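Local coordinates for protein putative oxidoreductase (Gluconobacter oxydans, PDB 3WJ7) that probably catalyses NAD(P)-linked oxidation or reduction as a member of the short-chain dehydrogenase/reductase family, possibly with aldehydes among its substrates, at residues E96-M99 against K100-V103; Y154-S157 against K158-E162. One frame throughout, in Å; residues are numbered along the deposited sequence.

Contact 1: E96-M99 against K100-V103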
loop_
_atom_site.group_PDB
_atom_site.type_symbol
_atom_site.label_atom_id
_atom_site.label_comp_id
_atom_site.label_asym_id
_atom_site.label_seq_id
_atom_site.Cartn_x
_atom_site.Cartn_y
_atom_site.Cartn_z
ATOM N N GLU A 96 2.647 0.093 -3.968
ATOM C CA GLU A 96 1.783 -0.994 -4.414
ATOM C C GLU A 96 1.128 -0.569 -5.673
ATOM O O GLU A 96 0.843 -1.385 -6.559
ATOM C CB GLU A 96 0.744 -1.385 -3.363
ATOM C CG GLU A 96 1.266 -2.259 -2.214
ATOM C CD GLU A 96 0.165 -2.724 -1.272
ATOM O OE1 GLU A 96 -0.761 -3.433 -1.752
ATOM O OE2 GLU A 96 0.208 -2.387 -0.058
ATOM N N THR A 97 0.894 0.727 -5.772
ATOM C CA THR A 97 0.329 1.277 -6.986
ATOM C C THR A 97 1.396 1.204 -8.083
ATOM O O THR A 97 1.052 0.961 -9.215
ATOM C CB THR A 97 -0.150 2.721 -6.784
ATOM O OG1 THR A 97 -1.007 2.796 -5.620
ATOM C CG2 THR A 97 -0.858 3.234 -8.026
ATOM N N MET A 98 2.674 1.399 -7.757
ATOM C CA MET A 98 3.703 1.383 -8.799
ATOM C C MET A 98 3.909 -0.015 -9.333
ATOM O O MET A 98 4.028 -0.205 -10.533
ATOM C CB MET A 98 5.026 2.000 -8.348
ATOM C CG MET A 98 4.942 3.500 -8.161
ATOM S SD MET A 98 4.463 4.567 -9.561
ATOM C CE MET A 98 2.715 4.253 -9.887
ATOM N N MET A 99 3.882 -0.997 -8.441
ATOM C CA MET A 99 3.963 -2.385 -8.849
ATOM C C MET A 99 2.797 -2.785 -9.796
ATOM O O MET A 99 3.018 -3.437 -10.784
ATOM C CB MET A 99 3.992 -3.274 -7.618
ATOM C CG MET A 99 3.785 -4.737 -7.973
ATOM S SD MET A 99 3.686 -5.821 -6.565
ATOM C CE MET A 99 1.989 -5.441 -6.075
ATOM N N LYS A 100 1.575 -2.360 -9.540
ATOM C CA LYS A 100 0.528 -2.641 -10.506
ATOM C C LYS A 100 0.813 -1.981 -11.857
ATOM O O LYS A 100 0.726 -2.606 -12.887
ATOM C CB LYS A 100 -0.827 -2.195 -9.983
ATOM C CG LYS A 100 -2.011 -2.631 -10.805
ATOM C CD LYS A 100 -3.268 -1.970 -10.233
ATOM C CE LYS A 100 -4.515 -2.184 -11.099
ATOM N NZ LYS A 100 -5.777 -1.784 -10.401
ATOM N N ALA A 101 1.189 -0.724 -11.847
ATOM C CA ALA A 101 1.407 -0.004 -13.079
ATOM C C ALA A 101 2.592 -0.645 -13.844
ATOM O O ALA A 101 2.569 -0.709 -15.063
ATOM C CB ALA A 101 1.651 1.492 -12.815
ATOM N N ASN A 102 3.595 -1.156 -13.134
ATOM C CA ASN A 102 4.729 -1.700 -13.820
ATOM C C ASN A 102 4.411 -3.099 -14.357
ATOM O O ASN A 102 4.809 -3.471 -15.474
ATOM C CB ASN A 102 6.011 -1.608 -12.966
ATOM C CG ASN A 102 6.529 -0.129 -12.798
ATOM O OD1 ASN A 102 6.804 0.606 -13.777
ATOM N ND2 ASN A 102 6.686 0.295 -11.547
ATOM N N VAL A 103 3.624 -3.852 -13.606
ATOM C CA VAL A 103 3.236 -5.161 -14.089
ATOM C C VAL A 103 2.322 -5.027 -15.312
ATOM O O VAL A 103 2.593 -5.639 -16.354
ATOM C CB VAL A 103 2.670 -6.053 -12.973
ATOM C CG1 VAL A 103 2.173 -7.368 -13.541
ATOM C CG2 VAL A 103 3.776 -6.319 -11.978
#
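The carboxamide of N102 is the flat side-chain group that touches across this contact, and it meets M98 with its nitrogen end. N102 ND2 lies 4.0 Å from M98 CB and 2.9 Å from M98 O. CG of N102 sits anti to its carbonyl carbon (chi1 -70°), which folds the amide back along the helix toward M98. The carboxylate of E96, the other flat side-chain group, makes no contact with K100-V103 and faces the second subunit. Its OE1 takes a hydrogen bond from T97 N of that subunit, and its OE2 a weak one from E96 N there. T97 OG1 is hydrogen-bonded to E96 OE1 of the third subunit.

Both segments belong to the first turns of helix 95-115, the helix of the beta-alpha-beta unit between strands 78-83 and 120-124. The backbone carries i to i+4 bonds. K100 N donates to E96 O at 3.2 Å, and A101 N to T97 O at 3.1 Å. N102 N reaches M98 O at 2.8 Å. V103 N donates to M99 O at 2.9 Å, and N102 N makes a second, weak bond to that oxygen.

Two apolar side-chain pairs run along the helix. The M98 chain is bent at chi2 and chi3, which brings its methyl CE back to A101 CB at 4.2 Å. M99 CG stands anti to the backbone N (chi1 168°) and passes V103 CG2 at 4.3 Å.

K100 extends away, and its NZ comes close to K100 NZ of both other subunits. These like charges would probably repel, whereas the carboxylate of E96, a buried residue, takes backbone N-H groups of the second subunit. The chemistry thus divides: backbone bonds hold the turn, thin apolar contacts line it, and the polar ends of E96 and T97 serve the subunit interface.

Contact 2: Y154-S157 against K158-E162; sequences YKLS and KYRAE
The sequence YKLSK on helix 153-172 matches the YxxxK motif of the short-chain dehydrogenases/reductases, with Y154 and K158 one helical turn apart. In relatives this tyrosine and lysine belong to the active site, and they probably do here.

The lysine chain crosses one face of the tyrosine ring. K158 CG lies 4.2 Å from the centroid of the Y154 ring, 26° off the normal, a CH-pi contact. Further out, K158 CE approaches Y154 CE1 at 3.6 Å and the phenolic OH at 3.8 Å. The lysine chain bends at chi2 (-66°), which turns it along the ring. With an alanine at Y154 the ring and its phenol are gone, and the K158 chain would probably lose the face it rests on and be freer to swing.

Two residues after Y154, L156 meets R160. L156 CD2 sits over one face of the guanidinium, 3.8 Å from R160 NH1 and offset toward the rim. The polar ends of that group point to other partners: NE makes a salt bridge with E147, and NH1 with D94 of the second subunit.

Backbone bonds tie the turns together. K158 N donates to Y154 O at 3.2 Å, Y159 N to K155 O at 2.8 Å, and R160 N to L156 O at 2.8 Å. A161 N closes on S157 O. At the edge of the Y159 ring, near its plane, lies L156 O.

The ring probably helps set the course of K158 beside the phenol, as the motif would need, while the carboxylates of E147 and of D94 of the second subunit would probably keep R160 charged and limit its turning.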
loop_
_atom_site.group_PDB
_atom_site.type_symbol
_atom_site.label_atom_id
_atom_site.label_comp_id
_atom_site.label_asym_id
_atom_site.label_seq_id
_atom_site.Cartn_x
_atom_site.Cartn_y
_atom_site.Cartn_z
ATOM N N TYR A 154 9.705 -4.255 -4.162
ATOM C CA TYR A 154 10.613 -4.175 -5.293
ATOM C C TYR A 154 10.794 -5.547 -5.929
ATOM O O TYR A 154 10.677 -5.689 -7.125
ATOM C CB TYR A 154 12.004 -3.561 -4.959
ATOM C CG TYR A 154 12.995 -3.759 -6.135
ATOM C CD1 TYR A 154 12.849 -3.035 -7.341
ATOM C CD2 TYR A 154 14.026 -4.723 -6.068
ATOM C CE1 TYR A 154 13.693 -3.248 -8.427
ATOM C CE2 TYR A 154 14.883 -4.925 -7.142
ATOM C CZ TYR A 154 14.717 -4.190 -8.318
ATOM O OH TYR A 154 15.591 -4.383 -9.384
ATOM N N LYS A 155 11.099 -6.546 -5.138
ATOM C CA LYS A 155 11.331 -7.854 -5.692
ATOM C C LYS A 155 10.013 -8.426 -6.184
ATOM O O LYS A 155 9.988 -8.993 -7.249
ATOM C CB LYS A 155 12.030 -8.807 -4.684
ATOM C CG LYS A 155 13.340 -8.286 -4.104
ATOM C CD LYS A 155 13.977 -9.276 -3.131
ATOM C CE LYS A 155 14.522 -10.581 -3.757
ATOM N NZ LYS A 155 15.728 -11.090 -2.999
ATOM N N LEU A 156 8.927 -8.269 -5.426
ATOM C CA LEU A 156 7.603 -8.828 -5.790
ATOM C C LEU A 156 7.164 -8.324 -7.129
ATOM O O LEU A 156 6.662 -9.088 -7.978
ATOM C CB LEU A 156 6.530 -8.457 -4.776
ATOM C CG LEU A 156 5.229 -9.252 -4.902
ATOM C CD1 LEU A 156 5.492 -10.744 -4.834
ATOM C CD2 LEU A 156 4.172 -8.876 -3.872
ATOM N N SER A 157 7.394 -7.037 -7.329
ATOM C CA SER A 157 7.151 -6.416 -8.602
ATOM C C SER A 157 8.012 -7.058 -9.736
ATOM O O SER A 157 7.539 -7.313 -10.870
ATOM C CB SER A 157 7.507 -4.962 -8.473
ATOM O OG SER A 157 6.830 -4.257 -9.465
ATOM N N LYS A 158 9.291 -7.310 -9.463
ATOM C CA LYS A 158 10.093 -7.865 -10.551
ATOM C C LYS A 158 9.615 -9.287 -10.792
ATOM O O LYS A 158 9.499 -9.697 -11.934
ATOM C CB LYS A 158 11.589 -7.784 -10.290
ATOM C CG LYS A 158 12.146 -6.377 -10.277
ATOM C CD LYS A 158 12.044 -5.740 -11.656
ATOM C CE LYS A 158 12.496 -4.279 -11.616
ATOM N NZ LYS A 158 12.289 -3.569 -12.918
ATOM N N TYR A 159 9.273 -10.003 -9.718
ATOM C CA TYR A 159 8.813 -11.373 -9.831
ATOM C C TYR A 159 7.505 -11.428 -10.641
ATOM O O TYR A 159 7.457 -12.130 -11.650
ATOM C CB TYR A 159 8.645 -12.033 -8.450
ATOM C CG TYR A 159 7.989 -13.376 -8.486
ATOM C CD1 TYR A 159 8.734 -14.521 -8.793
ATOM C CD2 TYR A 159 6.619 -13.505 -8.259
ATOM C CE1 TYR A 159 8.147 -15.781 -8.835
ATOM C CE2 TYR A 159 5.996 -14.745 -8.291
ATOM C CZ TYR A 159 6.763 -15.884 -8.575
ATOM O OH TYR A 159 6.168 -17.124 -8.653
ATOM N N ARG A 160 6.487 -10.659 -10.257
ATOM C CA ARG A 160 5.232 -10.712 -10.966
ATOM C C ARG A 160 5.362 -10.363 -12.435
ATOM O O ARG A 160 4.742 -11.029 -13.326
ATOM C CB ARG A 160 4.179 -9.817 -10.317
ATOM C CG ARG A 160 3.749 -10.362 -8.979
ATOM C CD ARG A 160 2.452 -9.748 -8.528
ATOM N NE ARG A 160 1.972 -10.533 -7.397
ATOM C CZ ARG A 160 1.399 -10.005 -6.319
ATOM N NH1 ARG A 160 1.245 -8.689 -6.214
ATOM N NH2 ARG A 160 0.966 -10.790 -5.348
ATOM N N ALA A 161 6.171 -9.341 -12.712
ATOM C CA ALA A 161 6.372 -8.908 -14.105
ATOM C C ALA A 161 7.046 -10.024 -14.908
ATOM O O ALA A 161 6.581 -10.391 -16.019
ATOM C CB ALA A 161 7.183 -7.622 -14.171
ATOM N N GLU A 162 8.095 -10.611 -14.340
ATOM C CA GLU A 162 8.737 -11.703 -15.053
ATOM C C GLU A 162 7.712 -12.828 -15.283
ATOM O O GLU A 162 7.682 -13.406 -16.372
ATOM C CB GLU A 162 10.011 -12.234 -14.363
ATOM C CG GLU A 162 10.408 -13.611 -14.888
ATOM C CD GLU A 162 11.763 -14.097 -14.401
ATOM O OE1 GLU A 162 11.830 -15.122 -13.680
ATOM O OE2 GLU A 162 12.777 -13.462 -14.731
#

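Overall arrangement
Contact 1 and contact 2 lie on neighbouring helices, with centres about 10 Å apart, and they touch directly. M99 is the main link: its CG packs on S157 OG at 3.4 Å and its CE on R160 NH1 at 3.3 Å. V103 CG2 adds a contact with R160 CB at 3.9 Å. One helix therefore presents its methionine and valine to the other helix's serine and arginine. Contact 2 bears the probable active-site pair, and the K158 side chain is about 5 Å from a bound mercury(II) ion. The N102 side chain of contact 1 is about 11 Å from one. Both contacts also reach the second subunit.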